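Local structure of DUF574 domain-containing protein (Thermobifida fusca, 2QE6) at residues 19-24 / 214-219; 135-140 / 180-185; 159-164 / 190-195. The protein binds S-adenosylmethionine in a Rossmann-like domain and is probably a methyltransferase, its methyl acceptor being unknown. The protein carries 1 engineered substitution. All blocks are in the same frame, centred on the assembly; numbering follows the deposited sequence.

Interaction 1 (19-24 / 214-219); sequences SKPTIA and ENLGEG. With SAM (S-adenosylmethionine), chain F.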
loop_
_atom_site.group_PDB
_atom_site.type_symbol
_atom_site.label_atom_id
_atom_site.label_comp_id
_atom_site.label_asym_id
_atom_site.label_seq_id
_atom_site.Cartn_x
_atom_site.Cartn_y
_atom_site.Cartn_z
ATOM N N SER A 19 -14.177 -19.498 4.242
ATOM C CA SER A 19 -13.804 -20.177 3.011
ATOM C C SER A 19 -13.911 -19.225 1.827
ATOM O O SER A 19 -14.365 -19.609 0.753
ATOM C CB SER A 19 -14.713 -21.402 2.796
ATOM O OG SER A 19 -14.832 -22.173 3.985
ATOM N N LYS A 20 -13.524 -17.971 2.046
ATOM C CA LYS A 20 -13.546 -16.922 1.012
ATOM C C LYS A 20 -12.173 -16.232 1.097
ATOM O O LYS A 20 -11.713 -15.902 2.189
ATOM C CB LYS A 20 -14.673 -15.878 1.263
ATOM C CG LYS A 20 -16.118 -16.335 0.929
ATOM N N PRO A 21 -11.511 -16.001 -0.053
ATOM C CA PRO A 21 -10.239 -15.280 0.088
ATOM C C PRO A 21 -10.430 -13.820 0.419
ATOM O O PRO A 21 -11.475 -13.261 0.108
ATOM C CB PRO A 21 -9.599 -15.419 -1.294
ATOM C CG PRO A 21 -10.736 -15.559 -2.234
ATOM C CD PRO A 21 -11.806 -16.357 -1.450
ATOM N N THR A 22 -9.426 -13.188 1.017
ATOM C CA THR A 22 -9.409 -11.720 1.141
ATOM C C THR A 22 -8.129 -11.177 0.497
ATOM O O THR A 22 -7.123 -11.889 0.377
ATOM C CB THR A 22 -9.455 -11.244 2.582
ATOM O OG1 THR A 22 -8.145 -11.322 3.147
ATOM C CG2 THR A 22 -10.425 -12.093 3.452
ATOM N N ILE A 23 -8.148 -9.894 0.161
ATOM C CA ILE A 23 -6.985 -9.219 -0.443
ATOM C C ILE A 23 -5.773 -9.292 0.443
ATOM O O ILE A 23 -4.698 -9.702 -0.003
ATOM C CB ILE A 23 -7.274 -7.737 -0.834
ATOM C CG1 ILE A 23 -8.379 -7.666 -1.930
ATOM C CG2 ILE A 23 -5.983 -7.118 -1.378
ATOM C CD1 ILE A 23 -9.138 -6.248 -2.091
ATOM N N ALA A 24 -5.937 -8.941 1.705
ATOM C CA ALA A 24 -4.795 -8.954 2.620
ATOM C C ALA A 24 -4.150 -10.325 2.725
ATOM O O ALA A 24 -2.928 -10.435 2.699
ATOM C CB ALA A 24 -5.204 -8.449 4.026
ATOM N N GLU A 214 -12.496 -10.489 -10.425
ATOM C CA GLU A 214 -13.470 -11.578 -10.363
ATOM C C GLU A 214 -13.443 -12.297 -9.021
ATOM O O GLU A 214 -14.476 -12.739 -8.520
ATOM C CB GLU A 214 -13.207 -12.577 -11.463
ATOM C CG GLU A 214 -13.457 -12.039 -12.870
ATOM C CD GLU A 214 -14.882 -11.742 -13.160
ATOM O OE1 GLU A 214 -15.751 -12.192 -12.406
ATOM O OE2 GLU A 214 -15.153 -11.079 -14.172
ATOM N N ASN A 215 -12.268 -12.436 -8.450
ATOM C CA ASN A 215 -12.096 -13.268 -7.236
ATOM C C ASN A 215 -12.091 -12.475 -5.949
ATOM O O ASN A 215 -12.388 -13.007 -4.890
ATOM C CB ASN A 215 -10.839 -14.115 -7.386
ATOM C CG ASN A 215 -11.007 -15.179 -8.422
ATOM O OD1 ASN A 215 -11.610 -16.189 -8.143
ATOM N ND2 ASN A 215 -10.525 -14.953 -9.629
ATOM N N LEU A 216 -11.729 -11.202 -6.034
ATOM C CA LEU A 216 -11.586 -10.347 -4.844
ATOM C C LEU A 216 -12.455 -9.050 -4.885
ATOM O O LEU A 216 -12.513 -8.329 -3.904
ATOM C CB LEU A 216 -10.114 -10.033 -4.553
ATOM C CG LEU A 216 -9.220 -11.187 -4.127
ATOM C CD1 LEU A 216 -7.748 -10.789 -4.086
ATOM C CD2 LEU A 216 -9.718 -11.745 -2.795
ATOM N N GLY A 217 -13.189 -8.798 -5.976
ATOM C CA GLY A 217 -14.195 -7.744 -5.990
ATOM C C GLY A 217 -13.801 -6.480 -6.719
ATOM O O GLY A 217 -14.664 -5.769 -7.218
ATOM N N GLU A 218 -12.513 -6.165 -6.722
ATOM C CA GLU A 218 -11.965 -4.953 -7.335
ATOM C C GLU A 218 -10.607 -5.277 -7.924
ATOM O O GLU A 218 -9.908 -6.117 -7.375
ATOM C CB GLU A 218 -11.759 -3.880 -6.264
ATOM C CG GLU A 218 -13.037 -3.406 -5.549
ATOM C CD GLU A 218 -13.931 -2.599 -6.454
ATOM O OE1 GLU A 218 -13.489 -2.291 -7.587
ATOM O OE2 GLU A 218 -15.098 -2.337 -6.052
ATOM N N GLY A 219 -10.228 -4.613 -9.020
ATOM C CA GLY A 219 -8.871 -4.811 -9.615
ATOM C C GLY A 219 -8.727 -4.062 -10.914
ATOM O O GLY A 219 -9.400 -4.369 -11.879
HETATM N N SAM F . -0.204 -1.721 1.437
HETATM C CA SAM F . 0.399 -3.106 1.557
HETATM C C SAM F . 1.566 -3.227 0.602
HETATM O O SAM F . 2.482 -4.006 0.840
HETATM O OXT SAM F . 1.587 -2.562 -0.442
HETATM C CB SAM F . -0.541 -4.288 1.253
HETATM C CG SAM F . -1.072 -4.375 -0.186
HETATM S SD SAM F . -2.341 -5.649 -0.489
HETATM C CE SAM F . -2.378 -6.295 1.200
HETATM C "C5'" SAM F . -3.760 -4.540 -0.373
HETATM C "C4'" SAM F . -4.377 -4.183 0.985
HETATM O "O4'" SAM F . -5.324 -3.123 0.812
HETATM C "C3'" SAM F . -5.158 -5.331 1.643
HETATM O "O3'" SAM F . -4.734 -5.544 2.978
HETATM C "C2'" SAM F . -6.628 -4.947 1.575
HETATM O "O2'" SAM F . -7.452 -5.533 2.591
HETATM C "C1'" SAM F . -6.492 -3.428 1.589
HETATM N N9 SAM F . -7.679 -2.806 1.002
HETATM C C8 SAM F . -8.174 -2.902 -0.298
HETATM N N7 SAM F . -9.297 -2.142 -0.388
HETATM C C5 SAM F . -9.502 -1.557 0.834
HETATM C C6 SAM F . -10.487 -0.666 1.288
HETATM N N6 SAM F . -11.481 -0.278 0.442
HETATM N N1 SAM F . -10.408 -0.242 2.603
HETATM C C2 SAM F . -9.381 -0.667 3.471
HETATM N N3 SAM F . -8.410 -1.558 3.021
HETATM C C4 SAM F . -8.485 -1.972 1.714
#
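I23 and L216 meet at the edge of the S-adenosylmethionine pocket of this Rossmann-like, probable methyltransferase domain, where the start of helix 23-30 lies against the end of helix 203-216. No hydrogen bond joins the two segments; the evidence is apolar contact alone, with 216 Å² buried. From I23 CB, which faces the ribose 3.7 Å from SAM C2', the side chain forks. CG2, anti to the backbone N, goes to the ligand and stops 3.5 Å from SAM C5'. CG1, beside that N (chi1 -63°), turns the other way and lies 3.8 Å from L216 CD1, while I23 CD1 reaches back to SAM C8 at 3.9 Å. An alanine here would keep CB near the ribose, but L216 CD1 and SAM C5' would probably each lose their hydrocarbon partner and a gap would open between helix end and cofactor. T22, at the N-cap, has its OG1 bonded to R25 N and D113. L43 of helix 38-48 touches both P21 and L216. The other methyl of L216, CD2, lies against the backbone ahead of helix 23-30, 3.7 Å from P21 O and 4.0 Å from P21 CB.

Interaction 2 (135-140 / 180-185); sequences ADVRDP and GAYRDA. With SAM (S-adenosylmethionine), chain F.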
loop_
_atom_site.group_PDB
_atom_site.type_symbol
_atom_site.label_atom_id
_atom_site.label_comp_id
_atom_site.label_asym_id
_atom_site.label_seq_id
_atom_site.Cartn_x
_atom_site.Cartn_y
_atom_site.Cartn_z
ATOM N N ALA A 135 -11.134 -0.132 8.746
ATOM C CA ALA A 135 -12.019 0.816 8.138
ATOM C C ALA A 135 -11.915 0.638 6.638
ATOM O O ALA A 135 -10.991 -0.006 6.128
ATOM C CB ALA A 135 -11.664 2.241 8.541
ATOM N N ASP A 136 -12.862 1.230 5.938
ATOM C CA ASP A 136 -12.855 1.230 4.481
ATOM C C ASP A 136 -12.332 2.558 3.945
ATOM O O ASP A 136 -12.956 3.606 4.099
ATOM C CB ASP A 136 -14.271 0.999 4.000
ATOM C CG ASP A 136 -14.366 0.840 2.522
ATOM O OD1 ASP A 136 -13.454 1.232 1.796
ATOM O OD2 ASP A 136 -15.380 0.285 2.089
ATOM N N VAL A 137 -11.200 2.474 3.260
ATOM C CA VAL A 137 -10.482 3.618 2.642
ATOM C C VAL A 137 -11.321 4.460 1.688
ATOM O O VAL A 137 -11.026 5.642 1.444
ATOM C CB VAL A 137 -9.211 3.023 1.949
ATOM C CG1 VAL A 137 -8.578 3.965 0.933
ATOM C CG2 VAL A 137 -8.249 2.610 3.045
ATOM N N ARG A 138 -12.393 3.863 1.163
ATOM C CA ARG A 138 -13.314 4.585 0.304
ATOM C C ARG A 138 -14.230 5.535 1.072
ATOM O O ARG A 138 -15.052 6.232 0.468
ATOM C CB ARG A 138 -14.120 3.597 -0.499
ATOM C CG ARG A 138 -13.245 2.792 -1.439
ATOM C CD ARG A 138 -14.071 1.741 -2.144
ATOM N NE ARG A 138 -14.546 0.747 -1.187
ATOM C CZ ARG A 138 -15.235 -0.342 -1.502
ATOM N NH1 ARG A 138 -15.536 -0.602 -2.766
ATOM N NH2 ARG A 138 -15.630 -1.173 -0.541
ATOM N N ASP A 139 -14.085 5.568 2.400
ATOM C CA ASP A 139 -14.787 6.520 3.251
ATOM C C ASP A 139 -13.783 7.432 4.001
ATOM O O ASP A 139 -13.592 7.272 5.208
ATOM C CB ASP A 139 -15.655 5.746 4.248
ATOM C CG ASP A 139 -16.676 6.624 4.954
ATOM O OD1 ASP A 139 -16.693 7.858 4.727
ATOM O OD2 ASP A 139 -17.457 6.061 5.750
ATOM N N PRO A 140 -13.159 8.389 3.281
ATOM C CA PRO A 140 -12.134 9.285 3.812
ATOM C C PRO A 140 -12.600 10.063 5.035
ATOM O O PRO A 140 -11.816 10.269 5.963
ATOM C CB PRO A 140 -11.872 10.272 2.652
ATOM C CG PRO A 140 -12.456 9.684 1.463
ATOM C CD PRO A 140 -13.411 8.631 1.841
ATOM N N GLY A 180 -8.579 12.289 -3.995
ATOM C CA GLY A 180 -8.705 13.738 -3.809
ATOM C C GLY A 180 -9.006 14.161 -2.376
ATOM O O GLY A 180 -8.502 15.178 -1.915
ATOM N N ALA A 181 -9.844 13.414 -1.665
ATOM C CA ALA A 181 -10.129 13.751 -0.263
ATOM C C ALA A 181 -8.871 13.678 0.603
ATOM O O ALA A 181 -8.660 14.490 1.488
ATOM C CB ALA A 181 -11.202 12.827 0.286
ATOM N N TYR A 182 -8.044 12.671 0.391
ATOM C CA TYR A 182 -6.839 12.521 1.201
ATOM C C TYR A 182 -5.807 13.601 0.811
ATOM O O TYR A 182 -5.132 14.114 1.672
ATOM C CB TYR A 182 -6.251 11.088 1.057
ATOM C CG TYR A 182 -7.148 9.972 1.610
ATOM C CD1 TYR A 182 -7.422 9.889 2.971
ATOM C CD2 TYR A 182 -7.730 9.011 0.764
ATOM C CE1 TYR A 182 -8.246 8.884 3.508
ATOM C CE2 TYR A 182 -8.568 7.988 1.299
ATOM C CZ TYR A 182 -8.811 7.954 2.677
ATOM O OH TYR A 182 -9.617 6.989 3.248
ATOM N N ARG A 183 -5.664 13.920 -0.479
ATOM C CA ARG A 183 -4.739 15.000 -0.910
ATOM C C ARG A 183 -5.157 16.327 -0.315
ATOM O O ARG A 183 -4.314 17.105 0.122
ATOM C CB ARG A 183 -4.706 15.156 -2.439
ATOM C CG ARG A 183 -4.034 14.004 -3.164
ATOM C CD ARG A 183 -3.618 14.356 -4.549
ATOM N NE ARG A 183 -4.700 15.050 -5.199
ATOM C CZ ARG A 183 -5.652 14.507 -5.938
ATOM N NH1 ARG A 183 -5.669 13.224 -6.202
ATOM N NH2 ARG A 183 -6.601 15.291 -6.430
ATOM N N ASP A 184 -6.470 16.566 -0.302
ATOM C CA ASP A 184 -7.043 17.802 0.204
ATOM C C ASP A 184 -6.839 17.936 1.706
ATOM O O ASP A 184 -6.670 19.042 2.169
ATOM C CB ASP A 184 -8.537 17.930 -0.126
ATOM C CG ASP A 184 -8.799 18.208 -1.596
ATOM O OD1 ASP A 184 -7.847 18.522 -2.337
ATOM O OD2 ASP A 184 -9.977 18.079 -2.013
ATOM N N ALA A 185 -6.843 16.832 2.453
ATOM C CA ALA A 185 -6.575 16.864 3.913
ATOM C C ALA A 185 -5.190 17.339 4.321
ATOM O O ALA A 185 -4.993 17.815 5.431
ATOM C CB ALA A 185 -6.842 15.493 4.566
HETATM N N SAM F . -0.204 -1.721 1.437
HETATM C CA SAM F . 0.399 -3.106 1.557
HETATM C C SAM F . 1.566 -3.227 0.602
HETATM O O SAM F . 2.482 -4.006 0.840
HETATM O OXT SAM F . 1.587 -2.562 -0.442
HETATM C CB SAM F . -0.541 -4.288 1.253
HETATM C CG SAM F . -1.072 -4.375 -0.186
HETATM S SD SAM F . -2.341 -5.649 -0.489
HETATM C CE SAM F . -2.378 -6.295 1.200
HETATM C "C5'" SAM F . -3.760 -4.540 -0.373
HETATM C "C4'" SAM F . -4.377 -4.183 0.985
HETATM O "O4'" SAM F . -5.324 -3.123 0.812
HETATM C "C3'" SAM F . -5.158 -5.331 1.643
HETATM O "O3'" SAM F . -4.734 -5.544 2.978
HETATM C "C2'" SAM F . -6.628 -4.947 1.575
HETATM O "O2'" SAM F . -7.452 -5.533 2.591
HETATM C "C1'" SAM F . -6.492 -3.428 1.589
HETATM N N9 SAM F . -7.679 -2.806 1.002
HETATM C C8 SAM F . -8.174 -2.902 -0.298
HETATM N N7 SAM F . -9.297 -2.142 -0.388
HETATM C C5 SAM F . -9.502 -1.557 0.834
HETATM C C6 SAM F . -10.487 -0.666 1.288
HETATM N N6 SAM F . -11.481 -0.278 0.442
HETATM N N1 SAM F . -10.408 -0.242 2.603
HETATM C C2 SAM F . -9.381 -0.667 3.471
HETATM N N3 SAM F . -8.410 -1.558 3.021
HETATM C C4 SAM F . -8.485 -1.972 1.714
#
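The Y182 hydroxyl donates a hydrogen bond to V137 O, 2.7 Å from Y182 OH, and so pins the adenine-binding loop 135-140 to helix 175-185. The donor stands 22° out of the carbonyl plane, whereas V137 O itself lies at the edge of the tyrosine ring, in its plane. With chi1 -65°, Y182 CG sits beside the backbone N and the ring extends from the helix to the loop. P140 CB covers one face of that ring, offset toward the rim and 4.1 Å from the centroid, 23° off the normal, which meets the geometry of a CH-pi contact. The same P140 CB also rests 3.5 Å from CB of A181, the residue just before the tyrosine, so the proline fills the angle between ring and helix.

V137 serves both partners. Its CG1, anti to the backbone N, lies 4.0 Å from Y182 CE2, and V137 CG2 goes to the adenine, 3.5 Å from SAM C2. The V137 backbone N donates to SAM N1, and D136 OD1 accepts from SAM N6, 2.8 Å away: together these read the adenine edge. D136 is itself held. R138 N closes an Asx turn on OD1 from above the carboxylate plane, and the R138 guanidinium grips the carboxylate side-on, NE to OD1 and NH2 to OD2 (3.0 Å). This salt bridge fixes the rotation of the carboxylate and would probably favour its charged form.

The loop follows strand 130-134 and leads into helix 140-145, whose I143 touches Y182; L84 of strand 80-84 packs on both V137 and Y182, with L163 and I161 of strand 160-163 alongside.

Interaction 3 (159-164 / 190-195); sequences AAIMLV and SYLFMT. With SAM (S-adenosylmethionine), chain F.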
loop_
_atom_site.group_PDB
_atom_site.type_symbol
_atom_site.label_atom_id
_atom_site.label_comp_id
_atom_site.label_asym_id
_atom_site.label_seq_id
_atom_site.Cartn_x
_atom_site.Cartn_y
_atom_site.Cartn_z
ATOM N N ALA A 159 2.481 15.578 6.620
ATOM C CA ALA A 159 2.315 14.148 6.811
ATOM C C ALA A 159 2.501 13.435 5.488
ATOM O O ALA A 159 2.539 14.072 4.450
ATOM C CB ALA A 159 0.935 13.853 7.376
ATOM N N ALA A 160 2.575 12.105 5.545
ATOM C CA ALA A 160 2.576 11.255 4.363
ATOM C C ALA A 160 1.332 10.373 4.400
ATOM O O ALA A 160 1.112 9.659 5.370
ATOM C CB ALA A 160 3.817 10.392 4.329
ATOM N N ILE A 161 0.521 10.409 3.342
ATOM C CA ILE A 161 -0.547 9.410 3.165
ATOM C C ILE A 161 -0.129 8.384 2.105
ATOM O O ILE A 161 0.428 8.741 1.067
ATOM C CB ILE A 161 -1.879 10.065 2.756
ATOM C CG1 ILE A 161 -2.407 10.963 3.883
ATOM C CG2 ILE A 161 -2.898 8.999 2.416
ATOM C CD1 ILE A 161 -3.700 11.716 3.550
HETATM N N MSE A 162 -0.334 7.108 2.400
HETATM C CA MSE A 162 0.166 6.020 1.555
HETATM C C MSE A 162 -1.006 5.217 1.064
HETATM O O MSE A 162 -1.905 4.899 1.829
HETATM C CB MSE A 162 1.082 5.108 2.359
HETATM C CG MSE A 162 2.314 5.789 2.889
HETATM SE SE MSE A 162 3.233 4.737 4.231
HETATM C CE MSE A 162 3.585 3.026 3.349
ATOM N N LEU A 163 -1.056 4.993 -0.247
ATOM C CA LEU A 163 -1.946 4.026 -0.843
ATOM C C LEU A 163 -1.074 3.030 -1.628
ATOM O O LEU A 163 -1.261 2.796 -2.823
ATOM C CB LEU A 163 -2.981 4.709 -1.743
ATOM C CG LEU A 163 -4.062 5.500 -0.981
ATOM C CD1 LEU A 163 -3.868 6.941 -1.126
ATOM C CD2 LEU A 163 -5.446 5.110 -1.478
ATOM N N VAL A 164 -0.089 2.486 -0.928
ATOM C CA VAL A 164 0.865 1.557 -1.473
ATOM C C VAL A 164 0.127 0.199 -1.642
ATOM O O VAL A 164 -0.543 -0.261 -0.719
ATOM C CB VAL A 164 2.149 1.482 -0.557
ATOM C CG1 VAL A 164 3.122 0.375 -1.029
ATOM C CG2 VAL A 164 2.879 2.840 -0.555
ATOM N N SER A 190 3.461 18.044 2.601
ATOM C CA SER A 190 3.065 16.678 2.808
ATOM C C SER A 190 3.363 15.864 1.557
ATOM O O SER A 190 3.670 16.428 0.502
ATOM C CB SER A 190 1.583 16.649 3.113
ATOM O OG SER A 190 1.334 17.149 4.415
ATOM N N TYR A 191 3.250 14.548 1.679
ATOM C CA TYR A 191 3.458 13.654 0.549
ATOM C C TYR A 191 2.322 12.661 0.398
ATOM O O TYR A 191 1.654 12.325 1.375
ATOM C CB TYR A 191 4.775 12.896 0.716
ATOM C CG TYR A 191 6.008 13.781 0.706
ATOM C CD1 TYR A 191 6.409 14.445 1.831
ATOM C CD2 TYR A 191 6.764 13.945 -0.458
ATOM C CE1 TYR A 191 7.566 15.247 1.832
ATOM C CE2 TYR A 191 7.907 14.730 -0.482
ATOM C CZ TYR A 191 8.305 15.375 0.678
ATOM O OH TYR A 191 9.406 16.170 0.659
ATOM N N LEU A 192 2.107 12.229 -0.851
ATOM C CA LEU A 192 1.285 11.078 -1.206
ATOM C C LEU A 192 2.186 10.028 -1.863
ATOM O O LEU A 192 2.878 10.334 -2.838
ATOM C CB LEU A 192 0.192 11.490 -2.191
ATOM C CG LEU A 192 -0.822 10.431 -2.644
ATOM C CD1 LEU A 192 -1.610 9.891 -1.485
ATOM C CD2 LEU A 192 -1.735 11.056 -3.734
ATOM N N PHE A 193 2.214 8.828 -1.287
ATOM C CA PHE A 193 3.033 7.681 -1.771
ATOM C C PHE A 193 2.029 6.587 -2.193
ATOM O O PHE A 193 1.255 6.104 -1.368
ATOM C CB PHE A 193 3.952 7.242 -0.613
ATOM C CG PHE A 193 4.827 6.032 -0.870
ATOM C CD1 PHE A 193 5.089 5.547 -2.144
ATOM C CD2 PHE A 193 5.484 5.427 0.214
ATOM C CE1 PHE A 193 5.954 4.472 -2.346
ATOM C CE2 PHE A 193 6.330 4.334 0.018
ATOM C CZ PHE A 193 6.581 3.868 -1.280
HETATM N N MSE A 194 1.980 6.247 -3.487
HETATM C CA MSE A 194 1.119 5.182 -3.945
HETATM C C MSE A 194 1.855 4.198 -4.844
HETATM O O MSE A 194 2.825 4.568 -5.514
HETATM C CB MSE A 194 -0.050 5.761 -4.764
HETATM C CG MSE A 194 -0.747 6.908 -4.067
HETATM SE SE MSE A 194 -2.465 7.295 -4.889
HETATM C CE MSE A 194 -1.896 8.338 -6.448
ATOM N N THR A 195 1.379 2.956 -4.894
ATOM C CA THR A 195 1.845 2.029 -5.917
ATOM C C THR A 195 0.588 1.408 -6.520
ATOM O O THR A 195 -0.469 1.427 -5.909
ATOM C CB THR A 195 2.825 0.987 -5.415
ATOM O OG1 THR A 195 2.117 -0.028 -4.681
ATOM C CG2 THR A 195 3.925 1.637 -4.585
HETATM N N SAM F . -0.204 -1.721 1.437
HETATM C CA SAM F . 0.399 -3.106 1.557
HETATM C C SAM F . 1.566 -3.227 0.602
HETATM O O SAM F . 2.482 -4.006 0.840
HETATM O OXT SAM F . 1.587 -2.562 -0.442
HETATM C CB SAM F . -0.541 -4.288 1.253
HETATM C CG SAM F . -1.072 -4.375 -0.186
HETATM S SD SAM F . -2.341 -5.649 -0.489
HETATM C CE SAM F . -2.378 -6.295 1.200
HETATM C "C5'" SAM F . -3.760 -4.540 -0.373
HETATM C "C4'" SAM F . -4.377 -4.183 0.985
HETATM O "O4'" SAM F . -5.324 -3.123 0.812
HETATM C "C3'" SAM F . -5.158 -5.331 1.643
HETATM O "O3'" SAM F . -4.734 -5.544 2.978
HETATM C "C2'" SAM F . -6.628 -4.947 1.575
HETATM O "O2'" SAM F . -7.452 -5.533 2.591
HETATM C "C1'" SAM F . -6.492 -3.428 1.589
HETATM N N9 SAM F . -7.679 -2.806 1.002
HETATM C C8 SAM F . -8.174 -2.902 -0.298
HETATM N N7 SAM F . -9.297 -2.142 -0.388
HETATM C C5 SAM F . -9.502 -1.557 0.834
HETATM C C6 SAM F . -10.487 -0.666 1.288
HETATM N N6 SAM F . -11.481 -0.278 0.442
HETATM N N1 SAM F . -10.408 -0.242 2.603
HETATM C C2 SAM F . -9.381 -0.667 3.471
HETATM N N3 SAM F . -8.410 -1.558 3.021
HETATM C C4 SAM F . -8.485 -1.972 1.714
#
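Four backbone hydrogen bonds, one to a serine hydroxyl and one weak backbone bond tie A159-V164 to S190-T195. S190 OG accepts from A159 N at 2.9 Å, nearly straight, and also bonds to A187 O. Y191 N then donates to A159 O, I161 N to Y191 O, F193 N to I161 O and L163 N to F193 O, the last at 2.8 Å; T195 N to L163 O, at 3.4 Å, is weak. This ladder, with strand axes 13° apart, is parallel, and helix 175-185 links the strands into a beta-alpha-beta unit. Past the ladder, V164 O accepts from the amino N of SAM at 2.6 Å.

The packing differs on the two faces. V164 CG2 stands 3.6 Å from the centroid of the F193 ring, 4° off its normal, a CH-pi contact placed over the centre of the face. F193 CG, anti to the backbone N (chi1 177°), brings the ring under that methyl, and M162 CG lies beside F193 CB. On the other face L163 CD1 meets L192 CD1 at 3.7 Å and L163 CB runs alongside M194 CG.

Strand 80-84 flanks 160-163, strand 265-271 flanks 191-197, and helix 54-75 covers the face of A160, M162 and Y191.

Overall arrangement
All three interactions touch the same S-adenosylmethionine. Interactions 2 and 3 are neighbours, with centres 12 Å apart; interaction 1 lies 22 and 24 Å from them, across the chain's centre from interaction 3, and meets interaction 2 by the long, weak ion pair of E218 OE2 and R138 NH1. Along the chain, 19-24 and 214-219 enclose the other segments, in the order 135-140, 159-164, 180-185, 190-195, helix 175-185 linking the two strands of interaction 3. These sit side by side within the seven-stranded mixed sheet, and V137 CG1 of interaction 2 packs on L163 CD2. Thus the end of strand 160-163, adenine loop and N-terminal helix approach mainly the amino group, adenine edge and ribose respectively.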